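Local coordinates for ftsY (Mycoplasma mycoides, PDB 1ZU4), which is the signal recognition particle receptor, its modelled NG portion joining a helical bundle to a P-loop GTPase domain of the SRP54 type, at residues L137-D142 with A177-D182; L232-A237 with G258-K263. All blocks are in the same frame, centred on the assembly; numbering follows the deposited sequence.

Contact 1 of 2, residues L137-D142 with A177-D182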
ATOM      1  N   LEU A 137     -11.382  -2.019 -17.080  1.00 19.20           N
ATOM      2  CA  LEU A 137     -12.580  -1.228 -16.882  1.00 18.35           C
ATOM      3  C   LEU A 137     -12.600  -0.706 -15.443  1.00 16.96           C
ATOM      4  O   LEU A 137     -12.289  -1.433 -14.530  1.00 16.32           O
ATOM      5  CB  LEU A 137     -13.813  -2.096 -17.142  1.00 18.22           C
ATOM      6  CG  LEU A 137     -15.172  -1.375 -17.047  1.00 19.28           C
ATOM      7  CD1 LEU A 137     -15.324  -0.283 -18.121  1.00 18.60           C
ATOM      8  CD2 LEU A 137     -16.311  -2.382 -17.142  1.00 17.28           C
ATOM      9  N   ILE A 138     -12.934   0.570 -15.285  1.00 17.38           N
ATOM     10  CA  ILE A 138     -13.139   1.215 -13.988  1.00 17.68           C
ATOM     11  C   ILE A 138     -14.631   1.510 -13.765  1.00 18.06           C
ATOM     12  O   ILE A 138     -15.346   1.985 -14.690  1.00 16.45           O
ATOM     13  CB  ILE A 138     -12.366   2.550 -13.913  1.00 17.99           C
ATOM     14  CG1 ILE A 138     -10.845   2.298 -13.970  1.00 19.17           C
ATOM     15  CG2 ILE A 138     -12.720   3.343 -12.674  1.00 16.45           C
ATOM     16  CD1 ILE A 138     -10.080   3.504 -14.486  1.00 18.36           C
ATOM     17  N   ALA A 139     -15.075   1.231 -12.532  1.00 17.71           N
ATOM     18  CA  ALA A 139     -16.420   1.520 -12.084  1.00 18.37           C
ATOM     19  C   ALA A 139     -16.264   2.611 -11.111  1.00 18.49           C
ATOM     20  O   ALA A 139     -15.805   2.376  -9.998  1.00 18.82           O
ATOM     21  CB  ALA A 139     -17.117   0.264 -11.383  1.00 18.24           C
ATOM     22  N   ALA A 140     -16.652   3.810 -11.529  1.00 18.08           N
ATOM     23  CA  ALA A 140     -16.693   5.006 -10.688  1.00 17.02           C
ATOM     24  C   ALA A 140     -17.844   4.954  -9.678  1.00 17.71           C
ATOM     25  O   ALA A 140     -18.813   5.740  -9.779  1.00 15.25           O
ATOM     26  CB  ALA A 140     -16.849   6.250 -11.584  1.00 16.88           C
ATOM     27  N   ALA A 141     -17.728   4.066  -8.690  1.00 17.64           N
ATOM     28  CA  ALA A 141     -18.816   3.821  -7.728  1.00 20.81           C
ATOM     29  C   ALA A 141     -18.703   4.629  -6.443  1.00 22.90           C
ATOM     30  O   ALA A 141     -19.472   4.407  -5.504  1.00 22.28           O
ATOM     31  CB  ALA A 141     -18.936   2.332  -7.404  1.00 19.38           C
ATOM     32  N   ASP A 142     -17.753   5.569  -6.412  1.00 25.24           N
ATOM     33  CA  ASP A 142     -17.757   6.609  -5.392  1.00 28.50           C
ATOM     34  C   ASP A 142     -18.591   7.734  -5.952  1.00 30.37           C
ATOM     35  O   ASP A 142     -18.070   8.679  -6.565  1.00 31.08           O
ATOM     36  CB  ASP A 142     -16.344   7.100  -5.085  1.00 28.65           C
ATOM     37  CG  ASP A 142     -16.282   7.998  -3.865  1.00 30.72           C
ATOM     38  OD1 ASP A 142     -17.309   8.599  -3.469  1.00 32.69           O
ATOM     39  OD2 ASP A 142     -15.187   8.106  -3.289  1.00 34.25           O
ATOM     40  N   ALA A 177     -24.110   0.642  -6.065  1.00 15.61           N
ATOM     41  CA  ALA A 177     -24.279  -0.670  -6.670  1.00 15.19           C
ATOM     42  C   ALA A 177     -24.789  -0.575  -8.069  1.00 15.00           C
ATOM     43  O   ALA A 177     -24.567  -1.491  -8.833  1.00 16.40           O
ATOM     44  CB  ALA A 177     -25.205  -1.591  -5.842  1.00 14.72           C
ATOM     45  N   SER A 178     -25.502   0.494  -8.428  1.00 14.45           N
ATOM     46  CA  SER A 178     -26.038   0.520  -9.803  1.00 16.41           C
ATOM     47  C   SER A 178     -24.908   0.727 -10.806  1.00 16.01           C
ATOM     48  O   SER A 178     -24.938   0.171 -11.890  1.00 16.86           O
ATOM     49  CB  SER A 178     -27.156   1.546  -9.972  1.00 15.78           C
ATOM     50  OG  SER A 178     -26.639   2.857  -9.819  1.00 17.81           O
ATOM     51  N   VAL A 179     -23.891   1.491 -10.433  1.00 16.89           N
ATOM     52  CA  VAL A 179     -22.704   1.643 -11.302  1.00 16.53           C
ATOM     53  C   VAL A 179     -21.985   0.275 -11.433  1.00 16.37           C
ATOM     54  O   VAL A 179     -21.580  -0.132 -12.520  1.00 17.14           O
ATOM     55  CB  VAL A 179     -21.747   2.672 -10.709  1.00 15.89           C
ATOM     56  CG1 VAL A 179     -20.496   2.842 -11.586  1.00 15.19           C
ATOM     57  CG2 VAL A 179     -22.496   4.043 -10.440  1.00 17.66           C
ATOM     58  N   VAL A 180     -21.873  -0.439 -10.323  1.00 16.42           N
ATOM     59  CA  VAL A 180     -21.266  -1.794 -10.342  1.00 16.70           C
ATOM     60  C   VAL A 180     -22.109  -2.719 -11.199  1.00 16.69           C
ATOM     61  O   VAL A 180     -21.575  -3.418 -12.044  1.00 18.56           O
ATOM     62  CB  VAL A 180     -20.996  -2.283  -8.936  1.00 15.61           C
ATOM     63  CG1 VAL A 180     -20.610  -3.778  -8.909  1.00 16.87           C
ATOM     64  CG2 VAL A 180     -19.912  -1.393  -8.309  1.00 15.23           C
ATOM     65  N   PHE A 181     -23.433  -2.682 -11.051  1.00 17.07           N
ATOM     66  CA  PHE A 181     -24.310  -3.425 -11.987  1.00 17.25           C
ATOM     67  C   PHE A 181     -23.991  -3.129 -13.466  1.00 17.64           C
ATOM     68  O   PHE A 181     -23.820  -4.050 -14.294  1.00 17.79           O
ATOM     69  CB  PHE A 181     -25.813  -3.143 -11.686  1.00 16.77           C
ATOM     70  CG  PHE A 181     -26.772  -3.852 -12.619  1.00 18.21           C
ATOM     71  CD1 PHE A 181     -27.482  -4.962 -12.187  1.00 19.03           C
ATOM     72  CD2 PHE A 181     -26.982  -3.384 -13.919  1.00 19.26           C
ATOM     73  CE1 PHE A 181     -28.367  -5.610 -13.021  1.00 21.22           C
ATOM     74  CE2 PHE A 181     -27.886  -4.033 -14.782  1.00 21.82           C
ATOM     75  CZ  PHE A 181     -28.574  -5.152 -14.321  1.00 20.97           C
ATOM     76  N   ASP A 182     -23.886  -1.852 -13.812  1.00 17.80           N
ATOM     77  CA  ASP A 182     -23.562  -1.510 -15.200  1.00 18.71           C
ATOM     78  C   ASP A 182     -22.179  -1.976 -15.654  1.00 17.73           C
ATOM     79  O   ASP A 182     -22.023  -2.523 -16.765  1.00 17.11           O
ATOM     80  CB  ASP A 182     -23.723  -0.009 -15.439  1.00 18.63           C
ATOM     81  CG  ASP A 182     -25.192   0.400 -15.496  1.00 22.45           C
ATOM     82  OD1 ASP A 182     -26.064  -0.495 -15.704  1.00 17.36           O
ATOM     83  OD2 ASP A 182     -25.453   1.621 -15.379  1.00 22.00           O
TER

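Contact 2 of 2, residues L232-A237 with G258-K263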
ATOM      1  N   LEU A 232      -8.501  -3.454  -1.704  1.00 13.76           N
ATOM      2  CA  LEU A 232      -7.244  -2.811  -1.450  1.00 14.47           C
ATOM      3  C   LEU A 232      -7.442  -1.480  -0.722  1.00 14.40           C
ATOM      4  O   LEU A 232      -8.114  -0.570  -1.202  1.00 14.12           O
ATOM      5  CB  LEU A 232      -6.418  -2.669  -2.746  1.00 14.58           C
ATOM      6  CG  LEU A 232      -6.030  -3.987  -3.462  1.00 15.58           C
ATOM      7  CD1 LEU A 232      -5.515  -3.710  -4.865  1.00 16.30           C
ATOM      8  CD2 LEU A 232      -4.989  -4.816  -2.688  1.00 16.79           C
ATOM      9  N   LEU A 233      -6.866  -1.410   0.473  1.00 14.53           N
ATOM     10  CA  LEU A 233      -6.882  -0.198   1.295  1.00 14.54           C
ATOM     11  C   LEU A 233      -5.708   0.768   1.027  1.00 13.98           C
ATOM     12  O   LEU A 233      -4.556   0.365   0.993  1.00 16.05           O
ATOM     13  CB  LEU A 233      -6.900  -0.643   2.773  1.00 14.96           C
ATOM     14  CG  LEU A 233      -6.980   0.429   3.875  1.00 16.13           C
ATOM     15  CD1 LEU A 233      -8.243   1.184   3.684  1.00 17.24           C
ATOM     16  CD2 LEU A 233      -6.899  -0.209   5.304  1.00 19.95           C
ATOM     17  N   VAL A 234      -5.978   2.060   0.875  1.00 15.12           N
ATOM     18  CA  VAL A 234      -4.934   3.026   0.560  1.00 14.06           C
ATOM     19  C   VAL A 234      -4.482   3.663   1.864  1.00 14.80           C
ATOM     20  O   VAL A 234      -5.275   4.158   2.661  1.00 14.69           O
ATOM     21  CB  VAL A 234      -5.382   4.112  -0.468  1.00 15.42           C
ATOM     22  CG1 VAL A 234      -4.293   5.163  -0.671  1.00 14.05           C
ATOM     23  CG2 VAL A 234      -5.690   3.487  -1.824  1.00 18.00           C
ATOM     24  N   ILE A 235      -3.193   3.615   2.098  1.00 14.99           N
ATOM     25  CA  ILE A 235      -2.662   4.347   3.215  1.00 16.65           C
ATOM     26  C   ILE A 235      -1.692   5.324   2.638  1.00 16.18           C
ATOM     27  O   ILE A 235      -0.770   4.917   1.935  1.00 17.18           O
ATOM     28  CB  ILE A 235      -1.907   3.413   4.200  1.00 16.15           C
ATOM     29  CG1 ILE A 235      -2.874   2.360   4.773  1.00 16.32           C
ATOM     30  CG2 ILE A 235      -1.296   4.249   5.294  1.00 18.54           C
ATOM     31  CD1 ILE A 235      -2.200   1.310   5.656  1.00 17.43           C
ATOM     32  N   ASP A 236      -1.887   6.588   2.970  1.00 15.54           N
ATOM     33  CA  ASP A 236      -0.905   7.683   2.763  1.00 16.55           C
ATOM     34  C   ASP A 236       0.299   7.683   3.728  1.00 17.50           C
ATOM     35  O   ASP A 236       0.189   8.091   4.922  1.00 16.80           O
ATOM     36  CB  ASP A 236      -1.659   9.030   2.899  1.00 16.55           C
ATOM     37  CG  ASP A 236      -0.842  10.234   2.482  1.00 17.93           C
ATOM     38  OD1 ASP A 236       0.416  10.217   2.440  1.00 20.42           O
ATOM     39  OD2 ASP A 236      -1.489  11.259   2.192  1.00 22.42           O
ATOM     40  N   ALA A 237       1.470   7.291   3.211  1.00 17.30           N
ATOM     41  CA  ALA A 237       2.669   7.203   4.061  1.00 18.06           C
ATOM     42  C   ALA A 237       3.056   8.524   4.772  1.00 19.43           C
ATOM     43  O   ALA A 237       3.660   8.504   5.880  1.00 19.82           O
ATOM     44  CB  ALA A 237       3.849   6.646   3.291  1.00 16.83           C
ATOM     45  N   GLY A 258      -5.317  -6.429   1.124  1.00 12.72           N
ATOM     46  CA  GLY A 258      -4.015  -5.864   0.945  1.00 13.01           C
ATOM     47  C   GLY A 258      -4.018  -4.345   1.011  1.00 12.14           C
ATOM     48  O   GLY A 258      -5.066  -3.700   1.068  1.00 13.22           O
ATOM     49  N   ILE A 259      -2.832  -3.784   0.977  1.00 12.06           N
ATOM     50  CA  ILE A 259      -2.600  -2.340   1.149  1.00 13.39           C
ATOM     51  C   ILE A 259      -1.835  -1.752  -0.067  1.00 13.61           C
ATOM     52  O   ILE A 259      -0.918  -2.371  -0.617  1.00 12.19           O
ATOM     53  CB  ILE A 259      -1.770  -2.047   2.448  1.00 14.20           C
ATOM     54  CG1 ILE A 259      -2.439  -2.575   3.751  1.00 17.04           C
ATOM     55  CG2 ILE A 259      -1.429  -0.552   2.629  1.00 13.60           C
ATOM     56  CD1 ILE A 259      -3.815  -2.129   3.982  1.00 18.66           C
ATOM     57  N   ILE A 260      -2.195  -0.527  -0.418  1.00 14.50           N
ATOM     58  CA  ILE A 260      -1.483   0.308  -1.354  1.00 13.88           C
ATOM     59  C   ILE A 260      -0.938   1.473  -0.522  1.00 15.16           C
ATOM     60  O   ILE A 260      -1.703   2.259  -0.039  1.00 17.13           O
ATOM     61  CB  ILE A 260      -2.422   0.884  -2.440  1.00 14.33           C
ATOM     62  CG1 ILE A 260      -3.141  -0.264  -3.232  1.00 13.63           C
ATOM     63  CG2 ILE A 260      -1.660   1.765  -3.398  1.00 13.10           C
ATOM     64  CD1 ILE A 260      -4.030   0.302  -4.355  1.00 12.98           C
ATOM     65  N   LEU A 261       0.378   1.551  -0.382  1.00 14.33           N
ATOM     66  CA  LEU A 261       1.093   2.558   0.401  1.00 14.60           C
ATOM     67  C   LEU A 261       1.528   3.661  -0.568  1.00 14.42           C
ATOM     68  O   LEU A 261       2.369   3.434  -1.386  1.00 13.38           O
ATOM     69  CB  LEU A 261       2.351   1.911   1.025  1.00 14.35           C
ATOM     70  CG  LEU A 261       3.154   2.843   1.956  1.00 15.97           C
ATOM     71  CD1 LEU A 261       2.309   3.372   3.127  1.00 14.17           C
ATOM     72  CD2 LEU A 261       4.436   2.175   2.452  1.00 15.80           C
ATOM     73  N   THR A 262       0.934   4.842  -0.462  1.00 16.08           N
ATOM     74  CA  THR A 262       1.189   5.934  -1.384  1.00 17.43           C
ATOM     75  C   THR A 262       2.077   6.954  -0.756  1.00 18.15           C
ATOM     76  O   THR A 262       2.264   6.965   0.486  1.00 19.24           O
ATOM     77  CB  THR A 262      -0.115   6.653  -1.772  1.00 16.85           C
ATOM     78  OG1 THR A 262      -0.736   7.175  -0.588  1.00 19.49           O
ATOM     79  CG2 THR A 262      -1.068   5.690  -2.472  1.00 18.44           C
ATOM     80  N   LYS A 263       2.644   7.809  -1.619  1.00 19.91           N
ATOM     81  CA  LYS A 263       3.412   8.981  -1.186  1.00 21.42           C
ATOM     82  C   LYS A 263       4.640   8.662  -0.409  1.00 21.78           C
ATOM     83  O   LYS A 263       5.116   9.497   0.356  1.00 22.68           O
ATOM     84  CB  LYS A 263       2.528   9.991  -0.428  1.00 20.22           C
ATOM     85  CG  LYS A 263       1.578  10.699  -1.391  1.00 24.78           C
ATOM     86  CD  LYS A 263       0.613  11.648  -0.710  1.00 27.79           C
ATOM     87  CE  LYS A 263      -0.616  11.826  -1.582  1.00 32.39           C
ATOM     88  NZ  LYS A 263      -0.233  12.260  -3.004  1.00 34.93           N
TER

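Contact 1 of 2, residues L137-D142 with A177-D182
Val179 turns its two methyls onto the backbone at Ala140. Its CG1 stands anti to the backbone N (chi1 179°), which carries it over the chain there, 3.8 Å from Ala140 O and 4.3 Å from Ala139 CB. CG2 reaches the same carbonyl from slightly farther off, so both methyls of the fork face Ala140 O from one side, as van der Waals neighbours. One residue on, Val180 uses a single branch: its CG2 lies 4.0 Å from Ala141 CB and only grazes Ala139 CB. Ala139 and Ala141 both direct their methyls toward the helix, and these short groups let the backbones come close here, Ala141 CA to Val179 CA being 5.7 Å. This is helix 176-189 lying against one face of the mostly parallel sheet of the GTPase domain, with segment 177-182 running nearly antiparallel to strand 137-140, at 159°. Between Ala139 and Ala141, Ala140 centres an inverse gamma turn, in which Ala141 N makes a weak hydrogen bond to Ala139 O; the bend brings Ala141 round to the valines. Met216 of helix 206-221 touches both Ala141 and Val180, while Ala183, a turn farther along helix 176-189, continues the small-residue packing against Ala139.

Contact 2 of 2, residues L232-A237 with G258-K263
Leu233 and Ile259 lie side by side and point the same way, Leu233 CB 3.6 Å from Ile259 CD1. Ile235 slants across the other branch of that isoleucine, its CD1 3.6 Å from Ile259 CG2, and Ala237 CB rests on Leu261 CD1. On the opposite face Val234 CG1 meets Thr262 CG2 at 3.7 Å, the two side chains nearly perpendicular, and Leu232 packs on Ile260. Branched aliphatic residues suit both faces, which are covered in the fold; Gly258, with no side chain, lets Leu232 CD2 lie over its backbone.

Parallel pairing fixes this register: Leu233 and Ile235 each donate to and accept from the neighbouring strand, as in the nearly straight bond from Ile260 N to Leu233 O (2.9 Å, 171°). Thr262 has its OG1 between backbone N and carbonyl carbon (chi1 60°), turned to Ile235 O, which it meets weakly at 3.4 Å besides the bond from Thr262 N. At the C-terminal end of the pair the aliphatic chain of Lys263 runs obliquely across the carboxylate of Asp236, whose OD1 is hydrogen-bonded to Thr238 OG1.

The strands belong to a beta-alpha-beta unit whose helix 241-250 packs on Leu233 and Ile235, while helix 118-131 covers Leu232, Val234, Ile260 and Thr262; strands 106-111 and 284-288 flank the pair.

In the fold
The two contacts hang on one mixed sheet in the GTPase domain, with centres 21 Å apart and nearest atoms about 11 Å apart, and they do not touch. Contact 1 closes before contact 2 opens along the chain. Strand 136-140 lies next to the outermost strand 164-167; strands 194-198 and 106-111 separate it from the pair 230-236 and 258-262. Contact 1 therefore packs a helix on the sheet towards one margin, whereas contact 2 joins neighbouring strands near the centre of the chain. Strand 106-111, beside contact 2, leads into a probable P-loop; Leu233 of contact 2 touches residues of that loop, and Ala140 of contact 1 lies near them without touching.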